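Local coordinates for uncharacterized protein MJ0764 (Methanocaldococcus jannaschii, PDB 2B8M) that is of unknown function but adopts the double-stranded beta-helix fold of the RmlC-like cupin family, at residues H26-E38 with Q87-A101. Residues are numbered along the deposited sequence; the frame is centred on the assembly and turned at random.
Sequences HVQINHIVLPRGE and QNINSDILEFFVVKA. With SO4 (sulfate ion), chain B; SO4 (sulfate ion), chain D.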
loop_
_atom_site.group_PDB
_atom_site.type_symbol
_atom_site.label_atom_id
_atom_site.label_comp_id
_atom_site.label_asym_id
_atom_site.label_seq_id
_atom_site.Cartn_x
_atom_site.Cartn_y
_atom_site.Cartn_z
ATOM N N HIS A 26 0.222 -6.928 -12.922
ATOM C CA HIS A 26 0.188 -7.680 -11.693
ATOM C C HIS A 26 -0.553 -7.017 -10.575
ATOM O O HIS A 26 -0.899 -7.662 -9.594
ATOM C CB HIS A 26 1.630 -7.901 -11.226
ATOM C CG HIS A 26 2.508 -8.496 -12.265
ATOM N ND1 HIS A 26 2.268 -9.737 -12.807
ATOM C CD2 HIS A 26 3.595 -8.006 -12.905
ATOM C CE1 HIS A 26 3.189 -9.998 -13.720
ATOM N NE2 HIS A 26 3.991 -8.955 -13.814
ATOM N N VAL A 27 -0.737 -5.700 -10.647
ATOM C CA VAL A 27 -1.254 -4.986 -9.474
ATOM C C VAL A 27 -1.787 -3.607 -9.864
ATOM O O VAL A 27 -1.343 -3.004 -10.827
ATOM C CB VAL A 27 -0.184 -4.803 -8.342
ATOM C CG1 VAL A 27 0.774 -3.651 -8.662
ATOM C CG2 VAL A 27 -0.785 -4.545 -6.962
ATOM N N GLN A 28 -2.726 -3.113 -9.064
ATOM C CA GLN A 28 -3.160 -1.731 -9.106
ATOM C C GLN A 28 -3.005 -1.110 -7.719
ATOM O O GLN A 28 -3.307 -1.730 -6.691
ATOM C CB GLN A 28 -4.593 -1.578 -9.587
ATOM C CG GLN A 28 -4.863 -2.077 -10.936
ATOM C CD GLN A 28 -6.346 -2.054 -11.264
ATOM O OE1 GLN A 28 -7.191 -2.497 -10.466
ATOM N NE2 GLN A 28 -6.680 -1.538 -12.432
ATOM N N ILE A 29 -2.479 0.110 -7.692
ATOM C CA ILE A 29 -2.351 0.852 -6.451
ATOM C C ILE A 29 -2.866 2.268 -6.671
ATOM O O ILE A 29 -2.354 3.018 -7.499
ATOM C CB ILE A 29 -0.889 0.865 -5.903
ATOM C CG1 ILE A 29 -0.304 -0.554 -5.810
ATOM C CG2 ILE A 29 -0.850 1.570 -4.533
ATOM C CD1 ILE A 29 1.119 -0.620 -5.372
ATOM N N ASN A 30 -3.886 2.636 -5.908
ATOM C CA ASN A 30 -4.471 3.971 -5.948
ATOM C C ASN A 30 -4.286 4.669 -4.611
ATOM O O ASN A 30 -4.142 4.017 -3.573
ATOM C CB ASN A 30 -5.956 3.875 -6.342
ATOM C CG ASN A 30 -6.157 3.112 -7.600
ATOM O OD1 ASN A 30 -5.312 3.161 -8.509
ATOM N ND2 ASN A 30 -7.264 2.393 -7.696
ATOM N N HIS A 31 -4.292 6.009 -4.645
ATOM C CA HIS A 31 -4.210 6.826 -3.464
ATOM C C HIS A 31 -5.451 7.702 -3.410
ATOM O O HIS A 31 -5.773 8.392 -4.369
ATOM C CB HIS A 31 -2.963 7.657 -3.517
ATOM C CG HIS A 31 -2.877 8.684 -2.431
ATOM N ND1 HIS A 31 -2.905 10.027 -2.698
ATOM C CD2 HIS A 31 -2.792 8.561 -1.088
ATOM C CE1 HIS A 31 -2.806 10.698 -1.561
ATOM N NE2 HIS A 31 -2.717 9.831 -0.572
ATOM N N ILE A 32 -6.159 7.642 -2.300
ATOM C CA ILE A 32 -7.426 8.357 -2.166
ATOM C C ILE A 32 -7.432 9.234 -0.893
ATOM O O ILE A 32 -7.024 8.795 0.174
ATOM C CB ILE A 32 -8.647 7.407 -2.160
ATOM C CG1 ILE A 32 -8.645 6.579 -3.465
ATOM C CG2 ILE A 32 -9.935 8.194 -2.039
ATOM C CD1 ILE A 32 -9.633 5.540 -3.534
ATOM N N VAL A 33 -7.874 10.476 -1.071
ATOM C CA VAL A 33 -8.191 11.371 0.009
ATOM C C VAL A 33 -9.627 11.795 -0.094
ATOM O O VAL A 33 -10.071 12.299 -1.147
ATOM C CB VAL A 33 -7.257 12.609 0.020
ATOM C CG1 VAL A 33 -7.552 13.513 1.220
ATOM C CG2 VAL A 33 -5.834 12.142 0.028
ATOM N N LEU A 34 -10.355 11.597 1.010
ATOM C CA LEU A 34 -11.741 12.028 1.108
ATOM C C LEU A 34 -11.865 12.934 2.275
ATOM O O LEU A 34 -11.720 12.509 3.435
ATOM C CB LEU A 34 -12.684 10.821 1.307
ATOM C CG LEU A 34 -12.708 9.789 0.180
ATOM C CD1 LEU A 34 -13.669 8.694 0.572
ATOM C CD2 LEU A 34 -13.127 10.433 -1.142
ATOM N N PRO A 35 -12.118 14.212 2.003
ATOM C CA PRO A 35 -12.559 15.099 3.057
ATOM C C PRO A 35 -13.878 14.650 3.704
ATOM O O PRO A 35 -14.640 13.857 3.129
ATOM C CB PRO A 35 -12.771 16.434 2.325
ATOM C CG PRO A 35 -11.898 16.337 1.129
ATOM C CD PRO A 35 -11.965 14.902 0.712
ATOM N N ARG A 36 -14.145 15.163 4.901
ATOM C CA ARG A 36 -15.402 14.857 5.567
ATOM C C ARG A 36 -16.577 15.133 4.648
ATOM O O ARG A 36 -16.676 16.208 4.066
ATOM C CB ARG A 36 -15.608 15.672 6.852
ATOM C CG ARG A 36 -16.665 15.069 7.740
ATOM C CD ARG A 36 -16.984 15.962 8.932
ATOM N NE ARG A 36 -15.836 16.099 9.818
ATOM C CZ ARG A 36 -15.624 15.385 10.913
ATOM N NH1 ARG A 36 -16.449 14.434 11.289
ATOM N NH2 ARG A 36 -14.558 15.619 11.639
ATOM N N GLY A 37 -17.492 14.163 4.589
ATOM C CA GLY A 37 -18.723 14.241 3.829
ATOM C C GLY A 37 -18.620 13.729 2.401
ATOM O O GLY A 37 -19.590 13.837 1.642
ATOM N N GLU A 38 -17.445 13.253 2.004
ATOM C CA GLU A 38 -17.284 12.751 0.659
ATOM C C GLU A 38 -17.357 11.254 0.692
ATOM O O GLU A 38 -17.123 10.611 1.732
ATOM C CB GLU A 38 -15.949 13.197 0.036
ATOM C CG GLU A 38 -15.741 14.730 0.003
ATOM C CD GLU A 38 -16.436 15.443 -1.136
ATOM O OE1 GLU A 38 -16.829 14.801 -2.145
ATOM O OE2 GLU A 38 -16.590 16.680 -1.012
ATOM N N GLN A 87 -17.084 5.651 2.652
ATOM C CA GLN A 87 -17.473 7.002 3.031
ATOM C C GLN A 87 -16.547 7.558 4.101
ATOM O O GLN A 87 -16.000 6.808 4.911
ATOM C CB GLN A 87 -18.888 7.021 3.601
ATOM C CG GLN A 87 -19.983 6.465 2.729
ATOM C CD GLN A 87 -21.259 6.423 3.506
ATOM O OE1 GLN A 87 -22.167 7.259 3.316
ATOM N NE2 GLN A 87 -21.342 5.476 4.419
ATOM N N ASN A 88 -16.314 8.877 4.066
ATOM C CA ASN A 88 -15.788 9.571 5.205
ATOM C C ASN A 88 -16.838 10.407 5.878
ATOM O O ASN A 88 -17.170 11.517 5.451
ATOM C CB ASN A 88 -14.581 10.437 4.849
ATOM C CG ASN A 88 -13.966 11.124 6.074
ATOM O OD1 ASN A 88 -14.255 10.771 7.225
ATOM N ND2 ASN A 88 -13.172 12.135 5.831
ATOM N N ILE A 89 -17.362 9.860 6.956
ATOM C CA ILE A 89 -18.351 10.543 7.773
ATOM C C ILE A 89 -17.708 11.173 9.014
ATOM O O ILE A 89 -18.082 12.270 9.429
ATOM C CB ILE A 89 -19.422 9.553 8.210
ATOM C CG1 ILE A 89 -20.090 8.935 6.982
ATOM C CG2 ILE A 89 -20.461 10.228 9.101
ATOM C CD1 ILE A 89 -21.119 7.890 7.317
ATOM N N ASN A 90 -16.760 10.467 9.607
ATOM C CA ASN A 90 -16.364 10.718 10.984
ATOM C C ASN A 90 -14.999 11.366 11.158
ATOM O O ASN A 90 -14.547 11.488 12.288
ATOM C CB ASN A 90 -16.391 9.392 11.768
ATOM C CG ASN A 90 -17.803 8.798 11.864
ATOM O OD1 ASN A 90 -18.781 9.515 11.937
ATOM N ND2 ASN A 90 -17.889 7.476 11.809
ATOM N N SER A 91 -14.337 11.798 10.081
ATOM C CA SER A 91 -13.019 12.413 10.203
ATOM C C SER A 91 -12.887 13.586 9.246
ATOM O O SER A 91 -13.615 13.664 8.253
ATOM C CB SER A 91 -11.892 11.409 9.952
ATOM O OG SER A 91 -11.872 10.920 8.614
ATOM N N ASP A 92 -11.997 14.511 9.582
ATOM C CA ASP A 92 -11.789 15.696 8.760
ATOM C C ASP A 92 -11.252 15.272 7.407
ATOM O O ASP A 92 -11.674 15.791 6.365
ATOM C CB ASP A 92 -10.816 16.677 9.436
ATOM C CG ASP A 92 -11.457 17.459 10.576
ATOM O OD1 ASP A 92 -12.702 17.497 10.668
ATOM O OD2 ASP A 92 -10.698 18.018 11.400
ATOM N N ILE A 93 -10.311 14.339 7.439
ATOM C CA ILE A 93 -9.632 13.871 6.255
ATOM C C ILE A 93 -9.370 12.369 6.380
ATOM O O ILE A 93 -8.705 11.913 7.327
ATOM C CB ILE A 93 -8.257 14.569 6.049
ATOM C CG1 ILE A 93 -8.392 16.074 5.800
ATOM C CG2 ILE A 93 -7.483 13.919 4.918
ATOM C CD1 ILE A 93 -8.953 16.434 4.413
ATOM N N LEU A 94 -9.829 11.602 5.389
ATOM C CA LEU A 94 -9.560 10.179 5.335
ATOM C C LEU A 94 -8.641 9.990 4.174
ATOM O O LEU A 94 -8.961 10.453 3.078
ATOM C CB LEU A 94 -10.816 9.391 5.015
ATOM C CG LEU A 94 -10.803 7.912 4.574
ATOM C CD1 LEU A 94 -10.154 7.000 5.615
ATOM C CD2 LEU A 94 -12.173 7.452 4.346
ATOM N N GLU A 95 -7.532 9.319 4.429
ATOM C CA GLU A 95 -6.520 9.043 3.437
ATOM C C GLU A 95 -6.183 7.555 3.459
ATOM O O GLU A 95 -5.858 7.005 4.511
ATOM C CB GLU A 95 -5.265 9.894 3.691
ATOM C CG GLU A 95 -4.285 9.783 2.571
ATOM C CD GLU A 95 -3.061 10.649 2.745
ATOM O OE1 GLU A 95 -2.989 11.360 3.764
ATOM O OE2 GLU A 95 -2.162 10.606 1.869
ATOM N N PHE A 96 -6.242 6.915 2.294
ATOM C CA PHE A 96 -5.920 5.477 2.183
ATOM C C PHE A 96 -5.291 5.142 0.842
ATOM O O PHE A 96 -5.435 5.902 -0.126
ATOM C CB PHE A 96 -7.116 4.574 2.494
ATOM C CG PHE A 96 -8.295 4.812 1.652
ATOM C CD1 PHE A 96 -9.102 5.903 1.874
ATOM C CD2 PHE A 96 -8.622 3.948 0.625
ATOM C CE1 PHE A 96 -10.238 6.128 1.072
ATOM C CE2 PHE A 96 -9.717 4.157 -0.181
ATOM C CZ PHE A 96 -10.526 5.264 0.029
ATOM N N PHE A 97 -4.597 4.015 0.805
ATOM C CA PHE A 97 -4.222 3.380 -0.437
ATOM C C PHE A 97 -5.099 2.189 -0.707
ATOM O O PHE A 97 -5.533 1.512 0.217
ATOM C CB PHE A 97 -2.759 2.946 -0.430
ATOM C CG PHE A 97 -1.818 4.104 -0.276
ATOM C CD1 PHE A 97 -1.462 4.573 0.986
ATOM C CD2 PHE A 97 -1.320 4.747 -1.403
ATOM C CE1 PHE A 97 -0.634 5.660 1.088
ATOM C CE2 PHE A 97 -0.472 5.818 -1.288
ATOM C CZ PHE A 97 -0.140 6.280 -0.058
ATOM N N VAL A 98 -5.311 1.939 -1.990
ATOM C CA VAL A 98 -6.060 0.797 -2.457
ATOM C C VAL A 98 -5.078 -0.072 -3.219
ATOM O O VAL A 98 -4.436 0.410 -4.131
ATOM C CB VAL A 98 -7.186 1.206 -3.413
ATOM C CG1 VAL A 98 -7.917 0.016 -3.922
ATOM C CG2 VAL A 98 -8.168 2.152 -2.732
ATOM N N VAL A 99 -4.951 -1.336 -2.803
ATOM C CA VAL A 99 -4.070 -2.282 -3.450
ATOM C C VAL A 99 -4.957 -3.375 -4.012
ATOM O O VAL A 99 -5.780 -3.961 -3.313
ATOM C CB VAL A 99 -3.057 -2.886 -2.459
ATOM C CG1 VAL A 99 -2.277 -4.033 -3.117
ATOM C CG2 VAL A 99 -2.163 -1.817 -1.877
ATOM N N LYS A 100 -4.817 -3.645 -5.299
ATOM C CA LYS A 100 -5.650 -4.652 -5.935
ATOM C C LYS A 100 -4.753 -5.634 -6.652
ATOM O O LYS A 100 -3.880 -5.253 -7.434
ATOM C CB LYS A 100 -6.653 -4.001 -6.891
ATOM C CG LYS A 100 -7.597 -3.007 -6.239
ATOM C CD LYS A 100 -8.249 -2.123 -7.268
ATOM C CE LYS A 100 -9.068 -2.914 -8.233
ATOM N NZ LYS A 100 -9.704 -2.052 -9.264
ATOM N N ALA A 101 -4.961 -6.916 -6.368
ATOM C CA ALA A 101 -4.187 -7.978 -7.024
ATOM C C ALA A 101 -5.023 -9.229 -7.086
ATOM O O ALA A 101 -5.664 -9.619 -6.098
ATOM C CB ALA A 101 -2.893 -8.255 -6.295
HETATM S S SO4 B . -10.386 -0.310 -12.232
HETATM O O1 SO4 B . -9.653 -1.489 -12.700
HETATM O O2 SO4 B . -9.450 0.799 -12.022
HETATM O O3 SO4 B . -11.390 0.091 -13.217
HETATM O O4 SO4 B . -11.061 -0.617 -10.978
HETATM S S SO4 D . -0.188 -12.323 -12.379
HETATM O O1 SO4 D . -0.094 -13.595 -11.651
HETATM O O2 SO4 D . 0.498 -11.261 -11.660
HETATM O O3 SO4 D . 0.438 -12.413 -13.708
HETATM O O4 SO4 D . -1.610 -11.986 -12.529
HETATM O O HOH W 1 -16.160 13.094 13.977
#
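Strands 28-35 and 93-100 run antiparallel as neighbours in one sheet of the cupin double-stranded beta-helix, and His-31 reaches diagonally across their seam to Glu-95. His-31 NE2 donates to Glu-95 OE2 at 2.6 Å, nearly straight and within the ring plane, meeting the anti side of the carboxylate, whose plane is turned 65° from the imidazole. With CG anti to the backbone N (chi1 172°), the imidazole also crosses Phe-97 at a slant: His-31 CD2 lies over the phenyl face, 3.6 Å from Phe-97 CE2, the two planes inclined at 38° in an oblique pair. Glu-19 of strand 17-23 takes ND1, so both ring nitrogens are held.

On the face bearing Leu-34 and Val-98, Ile-32 and Phe-96 lie side by side; Ile-32 CB stands over the Phe-96 ring, 3.9 Å from its centroid. Near one strand end, Gln-28 OE1 receives a weak bond from Lys-100 NZ (2.8 Å), while Gln-28 NE2 binds a sulfate, probably from the crystallisation liquor, that also lies close to Lys-100 NZ; Lys-100 NZ also bonds Asn-46.

At the other end, Asn-88 ND2 bonds Leu-34 O (2.8 Å) from the opposite face of that carbonyl to Leu-94 N, and Asn-88 OD1 accepts from Ser-91 N, an Asx motif, and also from Ser-91 OG. Arg-36 NH2 forms a salt bridge to Asp-92 OD1 (2.8 Å), in the guanidinium plane but above the carboxylate. Flanked by two carboxylates, the His-31 imidazole would probably be biased toward its protonated, cationic form.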